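Local coordinates for putative membrane protein COG4129 (Clostridium difficile, PDB 3KMI), which is of unknown function but probably exports aromatic acids across the cell membrane, this piece being its helical C-terminal domain, at residues A[103-115]-A[128-142]. Residues are numbered along the deposited sequence; the frame is centred on the assembly and turned at random. Where two conformers were deposited one is given.
Sequences PQAHILSAFIHKI and LLEELKRLMISMKNQ
Phe111 reaches across from helix 103-117 to meet Leu128, Glu131 and Leu132 of helix 124-140, on the densely packed inner side of an antiparallel helical hairpin in this all-helical C-terminal domain. The axes of 103-115 and 128-140 run almost exactly antiparallel (174°), 11.5 Å apart at their closest, a spacing bridged by large side chains. With chi1 at -179°, the Phe111 ring points away from its own backbone N and across to the second helix: its CZ lies 3.3 Å from Leu128 O, with that carbonyl oxygen at the ring edge and near the ring plane. Leu132 CD1 approaches Phe111 CE2 at 3.8 Å, while Ile115 CD1, from the ring's own helix, lies over one face, toward the rim. Farther along, Leu135 forks between two partners, CD1 touching Ile107 CG2 and CD2 facing Leu108 CD1. Leu108 and Leu132 both also rest on Leu161 of helix 148-176, so this side of the hairpin packs into the helical bundle.

The outer side is looser and more polar. Lys114, fully extended, forms a salt bridge with Glu131, which runs alongside the Phe111 ring in the opposite sense, Glu131 CD 3.4 Å from Phe111 CD1 and its carboxylate tilted against the ring. Toward the loop after helix 124-140, water takes over: one molecule accepts from Gln104 N and, weakly, from Gln142 NE2, and another bridges Gln104 NE2 and Ser138 OG. The Lys114-Glu131 bridge itself is short, NZ to OE1 2.7 Å, with the ammonium on the syn side of the oxygen and 24° out of the carboxylate plane.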
loop_
_atom_site.group_PDB
_atom_site.type_symbol
_atom_site.label_atom_id
_atom_site.label_comp_id
_atom_site.label_asym_id
_atom_site.label_seq_id
_atom_site.Cartn_x
_atom_site.Cartn_y
_atom_site.Cartn_z
ATOM N N PRO A 103 22.571 -8.011 -7.314
ATOM C CA PRO A 103 22.660 -6.865 -8.197
ATOM C C PRO A 103 21.344 -6.146 -8.381
ATOM O O PRO A 103 21.341 -4.937 -8.378
ATOM C CB PRO A 103 23.116 -7.491 -9.522
ATOM C CG PRO A 103 23.956 -8.581 -9.090
ATOM C CD PRO A 103 23.256 -9.176 -7.907
ATOM N N GLN A 104 20.237 -6.875 -8.510
ATOM C CA GLN A 104 18.914 -6.232 -8.673
ATOM C C GLN A 104 18.478 -5.394 -7.456
ATOM O O GLN A 104 17.784 -4.398 -7.613
ATOM C CB GLN A 104 17.844 -7.267 -9.023
ATOM C CG GLN A 104 17.917 -7.835 -10.451
ATOM C CD GLN A 104 17.866 -6.754 -11.542
ATOM O OE1 GLN A 104 18.704 -6.730 -12.452
ATOM N NE2 GLN A 104 16.887 -5.864 -11.454
ATOM N N ALA A 105 18.900 -5.809 -6.257
ATOM C CA ALA A 105 18.703 -5.014 -5.034
ATOM C C ALA A 105 19.518 -3.728 -5.077
ATOM O O ALA A 105 19.016 -2.665 -4.744
ATOM C CB ALA A 105 19.061 -5.859 -3.763
ATOM N N HIS A 106 20.781 -3.818 -5.494
ATOM C CA HIS A 106 21.608 -2.629 -5.716
ATOM C C HIS A 106 20.947 -1.684 -6.745
ATOM O O HIS A 106 20.984 -0.487 -6.573
ATOM C CB HIS A 106 23.004 -3.043 -6.187
ATOM C CG HIS A 106 23.881 -3.590 -5.100
ATOM N ND1 HIS A 106 24.465 -2.784 -4.143
ATOM C CD2 HIS A 106 24.328 -4.845 -4.858
ATOM C CE1 HIS A 106 25.213 -3.522 -3.342
ATOM N NE2 HIS A 106 25.146 -4.778 -3.754
ATOM N N ILE A 107 20.326 -2.229 -7.785
ATOM C CA ILE A 107 19.661 -1.410 -8.811
ATOM C C ILE A 107 18.398 -0.729 -8.219
ATOM O O ILE A 107 18.136 0.449 -8.486
ATOM C CB ILE A 107 19.353 -2.245 -10.075
ATOM C CG1 ILE A 107 20.650 -2.486 -10.863
ATOM C CG2 ILE A 107 18.295 -1.557 -11.002
ATOM C CD1 ILE A 107 20.559 -3.660 -11.809
ATOM N N LEU A 108 17.644 -1.483 -7.416
ATOM C CA LEU A 108 16.497 -0.956 -6.699
ATOM C C LEU A 108 16.924 0.190 -5.778
ATOM O O LEU A 108 16.296 1.266 -5.731
ATOM C CB LEU A 108 15.819 -2.060 -5.864
ATOM C CG LEU A 108 14.674 -1.481 -5.025
ATOM C CD1 LEU A 108 13.595 -0.944 -5.980
ATOM C CD2 LEU A 108 14.119 -2.493 -4.042
ATOM N N SER A 109 17.971 -0.048 -5.013
ATOM C CA SER A 109 18.470 0.979 -4.134
ATOM C C SER A 109 18.880 2.263 -4.894
ATOM O O SER A 109 18.532 3.373 -4.474
ATOM C CB SER A 109 19.659 0.443 -3.362
ATOM O OG SER A 109 20.237 1.471 -2.600
ATOM N N ALA A 110 19.574 2.104 -6.022
ATOM C CA ALA A 110 19.947 3.250 -6.857
ATOM C C ALA A 110 18.694 4.000 -7.325
ATOM O O ALA A 110 18.647 5.230 -7.303
ATOM C CB ALA A 110 20.792 2.785 -8.066
ATOM N N PHE A 111 17.677 3.252 -7.708
ATOM C CA PHE A 111 16.416 3.848 -8.213
ATOM C C PHE A 111 15.683 4.647 -7.105
ATOM O O PHE A 111 15.172 5.749 -7.351
ATOM C CB PHE A 111 15.520 2.755 -8.818
ATOM C CG PHE A 111 14.205 3.267 -9.383
ATOM C CD1 PHE A 111 14.184 4.253 -10.373
ATOM C CD2 PHE A 111 12.999 2.722 -8.955
ATOM C CE1 PHE A 111 12.945 4.722 -10.903
ATOM C CE2 PHE A 111 11.771 3.172 -9.472
ATOM C CZ PHE A 111 11.751 4.188 -10.438
ATOM N N ILE A 112 15.657 4.108 -5.889
ATOM C CA ILE A 112 15.091 4.803 -4.747
ATOM C C ILE A 112 15.880 6.086 -4.393
ATOM O O ILE A 112 15.285 7.106 -4.062
ATOM C CB ILE A 112 14.963 3.870 -3.486
ATOM C CG1 ILE A 112 13.990 2.721 -3.801
ATOM C CG2 ILE A 112 14.476 4.689 -2.292
ATOM C CD1 ILE A 112 13.988 1.553 -2.799
ATOM N N HIS A 113 17.205 6.022 -4.434
ATOM C CA HIS A 113 18.028 7.249 -4.307
ATOM C C HIS A 113 17.691 8.282 -5.365
ATOM O O HIS A 113 17.607 9.480 -5.076
ATOM C CB HIS A 113 19.530 6.956 -4.395
ATOM C CG HIS A 113 20.133 6.478 -3.107
ATOM N ND1 HIS A 113 20.780 5.268 -2.993
ATOM C CD2 HIS A 113 20.213 7.058 -1.884
ATOM C CE1 HIS A 113 21.202 5.106 -1.749
ATOM N NE2 HIS A 113 20.864 6.174 -1.053
ATOM N N LYS A 114 17.534 7.822 -6.597
ATOM C CA LYS A 114 17.217 8.703 -7.698
ATOM C C LYS A 114 15.904 9.393 -7.379
ATOM O O LYS A 114 15.771 10.623 -7.502
ATOM C CB LYS A 114 17.143 7.932 -9.021
ATOM C CG LYS A 114 16.752 8.786 -10.228
ATOM C CD LYS A 114 16.706 7.926 -11.470
ATOM C CE LYS A 114 16.491 8.717 -12.755
ATOM N NZ LYS A 114 16.562 7.757 -13.906
ATOM N N ILE A 115 14.931 8.609 -6.964
ATOM C CA ILE A 115 13.619 9.160 -6.589
ATOM C C ILE A 115 13.779 10.187 -5.437
ATOM O O ILE A 115 13.232 11.299 -5.481
ATOM C CB ILE A 115 12.598 8.054 -6.192
ATOM C CG1 ILE A 115 12.279 7.104 -7.376
ATOM C CG2 ILE A 115 11.315 8.720 -5.610
ATOM C CD1 ILE A 115 11.397 5.851 -6.991
ATOM N N LEU A 128 9.793 8.320 -14.187
ATOM C CA LEU A 128 10.126 7.396 -13.089
ATOM C C LEU A 128 9.188 6.163 -13.096
ATOM O O LEU A 128 9.627 5.022 -12.874
ATOM C CB LEU A 128 10.096 8.143 -11.744
ATOM C CG LEU A 128 11.147 9.267 -11.605
ATOM C CD1 LEU A 128 10.948 10.031 -10.312
ATOM C CD2 LEU A 128 12.579 8.650 -11.670
ATOM N N LEU A 129 7.918 6.391 -13.421
ATOM C CA LEU A 129 6.984 5.271 -13.558
ATOM C C LEU A 129 7.375 4.310 -14.704
ATOM O O LEU A 129 7.326 3.091 -14.519
ATOM C CB LEU A 129 5.525 5.764 -13.669
ATOM C CG LEU A 129 4.898 6.349 -12.394
ATOM C CD1 LEU A 129 3.757 7.314 -12.733
ATOM C CD2 LEU A 129 4.437 5.240 -11.447
ATOM N N GLU A 130 7.754 4.855 -15.868
ATOM C CA GLU A 130 8.299 4.037 -16.974
ATOM C C GLU A 130 9.519 3.225 -16.517
ATOM O O GLU A 130 9.628 2.025 -16.808
ATOM C CB GLU A 130 8.715 4.903 -18.173
ATOM C CG GLU A 130 7.585 5.566 -18.947
ATOM C CD GLU A 130 8.084 6.706 -19.831
ATOM O OE1 GLU A 130 7.697 7.873 -19.580
ATOM O OE2 GLU A 130 8.887 6.444 -20.760
ATOM N N GLU A 131 10.428 3.889 -15.796
ATOM C CA GLU A 131 11.668 3.243 -15.323
ATOM C C GLU A 131 11.322 2.114 -14.374
ATOM O O GLU A 131 11.903 1.025 -14.450
ATOM C CB GLU A 131 12.620 4.244 -14.656
ATOM C CG GLU A 131 13.945 3.641 -14.149
ATOM C CD GLU A 131 14.953 4.707 -13.617
ATOM O OE1 GLU A 131 14.657 5.922 -13.699
ATOM O OE2 GLU A 131 16.049 4.316 -13.123
ATOM N N LEU A 132 10.361 2.369 -13.492
ATOM C CA LEU A 132 9.851 1.327 -12.592
ATOM C C LEU A 132 9.274 0.124 -13.360
ATOM O O LEU A 132 9.545 -1.043 -13.000
ATOM C CB LEU A 132 8.810 1.907 -11.604
ATOM C CG LEU A 132 8.242 0.960 -10.563
ATOM C CD1 LEU A 132 9.381 0.247 -9.830
ATOM C CD2 LEU A 132 7.426 1.774 -9.543
ATOM N N LYS A 133 8.475 0.404 -14.387
ATOM C CA LYS A 133 7.908 -0.680 -15.168
ATOM C C LYS A 133 9.045 -1.491 -15.820
ATOM O O LYS A 133 8.996 -2.723 -15.873
ATOM C CB LYS A 133 6.920 -0.141 -16.210
ATOM C CG LYS A 133 6.141 -1.246 -16.928
ATOM C CD LYS A 133 5.391 -0.719 -18.135
ATOM C CE LYS A 133 4.930 -1.877 -19.058
ATOM N NZ LYS A 133 4.347 -2.962 -18.212
ATOM N N ARG A 134 10.082 -0.793 -16.290
ATOM C CA ARG A 134 11.240 -1.466 -16.850
ATOM C C ARG A 134 11.961 -2.377 -15.837
ATOM O O ARG A 134 12.397 -3.487 -16.191
ATOM C CB ARG A 134 12.187 -0.456 -17.510
ATOM C CG ARG A 134 11.640 0.115 -18.832
ATOM C CD ARG A 134 12.788 0.696 -19.713
ATOM N NE ARG A 134 13.567 1.672 -18.942
ATOM C CZ ARG A 134 13.265 2.968 -18.831
ATOM N NH1 ARG A 134 12.214 3.473 -19.472
ATOM N NH2 ARG A 134 14.028 3.767 -18.097
ATOM N N LEU A 135 12.044 -1.942 -14.579
ATOM C CA LEU A 135 12.674 -2.744 -13.537
ATOM C C LEU A 135 11.818 -3.966 -13.156
ATOM O O LEU A 135 12.361 -5.021 -12.844
ATOM C CB LEU A 135 12.962 -1.892 -12.294
ATOM C CG LEU A 135 13.733 -2.568 -11.144
ATOM C CD1 LEU A 135 15.085 -3.085 -11.577
ATOM C CD2 LEU A 135 13.916 -1.609 -9.963
HETATM N N MSE A 136 10.492 -3.806 -13.163
HETATM C CA MSE A 136 9.562 -4.920 -12.910
HETATM C C MSE A 136 9.754 -5.984 -13.995
HETATM O O MSE A 136 9.874 -7.173 -13.689
HETATM C CB MSE A 136 8.083 -4.461 -12.884
HETATM C CG MSE A 136 7.662 -3.479 -11.760
HETATM SE SE MSE A 136 5.706 -3.263 -11.593
HETATM C CE MSE A 136 5.634 -2.172 -9.928
ATOM N N ILE A 137 9.787 -5.555 -15.259
ATOM C CA ILE A 137 9.966 -6.496 -16.381
ATOM C C ILE A 137 11.320 -7.200 -16.282
ATOM O O ILE A 137 11.415 -8.405 -16.523
ATOM C CB ILE A 137 9.807 -5.814 -17.781
ATOM C CG1 ILE A 137 8.372 -5.308 -17.988
ATOM C CG2 ILE A 137 10.226 -6.777 -18.948
ATOM C CD1 ILE A 137 8.211 -4.419 -19.238
ATOM N N SER A 138 12.353 -6.450 -15.894
ATOM C CA SER A 138 13.716 -6.980 -15.811
ATOM C C SER A 138 13.854 -7.966 -14.664
ATOM O O SER A 138 14.487 -9.004 -14.820
ATOM C CB SER A 138 14.748 -5.847 -15.693
ATOM O OG SER A 138 15.987 -6.302 -15.165
HETATM N N MSE A 139 13.272 -7.645 -13.510
HETATM C CA MSE A 139 13.303 -8.585 -12.391
HETATM C C MSE A 139 12.550 -9.869 -12.735
HETATM O O MSE A 139 12.980 -10.955 -12.361
HETATM C CB MSE A 139 12.729 -7.972 -11.120
HETATM C CG MSE A 139 13.690 -7.102 -10.324
HETATM SE SE MSE A 139 12.776 -6.547 -8.719
HETATM C CE MSE A 139 12.366 -8.366 -8.090
ATOM N N LYS A 140 11.432 -9.732 -13.446
ATOM C CA LYS A 140 10.608 -10.876 -13.809
ATOM C C LYS A 140 11.316 -11.775 -14.804
ATOM O O LYS A 140 11.129 -12.996 -14.786
ATOM C CB LYS A 140 9.251 -10.440 -14.377
ATOM C CG LYS A 140 8.229 -11.586 -14.444
ATOM C CD LYS A 140 7.009 -11.264 -15.303
ATOM C CE LYS A 140 7.129 -11.802 -16.727
ATOM N NZ LYS A 140 5.783 -11.917 -17.372
ATOM N N ASN A 141 12.138 -11.174 -15.659
ATOM C CA ASN A 141 12.753 -11.900 -16.777
ATOM C C ASN A 141 14.174 -12.409 -16.515
ATOM O O ASN A 141 14.878 -12.814 -17.429
ATOM C CB ASN A 141 12.652 -11.075 -18.066
ATOM C CG ASN A 141 11.220 -11.028 -18.623
ATOM O OD1 ASN A 141 10.261 -11.521 -18.005
ATOM N ND2 ASN A 141 11.080 -10.446 -19.809
ATOM N N GLN A 142 14.541 -12.414 -15.238
ATOM C CA GLN A 142 15.813 -12.887 -14.709
ATOM C C GLN A 142 15.846 -14.418 -14.592
ATOM O O GLN A 142 14.786 -15.046 -14.584
ATOM C CB GLN A 142 15.921 -12.331 -13.303
ATOM C CG GLN A 142 17.221 -11.684 -12.962
ATOM C CD GLN A 142 17.242 -11.276 -11.522
ATOM O OE1 GLN A 142 16.261 -10.733 -11.001
ATOM N NE2 GLN A 142 18.352 -11.540 -10.854
HETATM O O HOH W 1 19.991 -9.590 -9.112
HETATM O O HOH W 2 17.345 -4.298 -13.803
#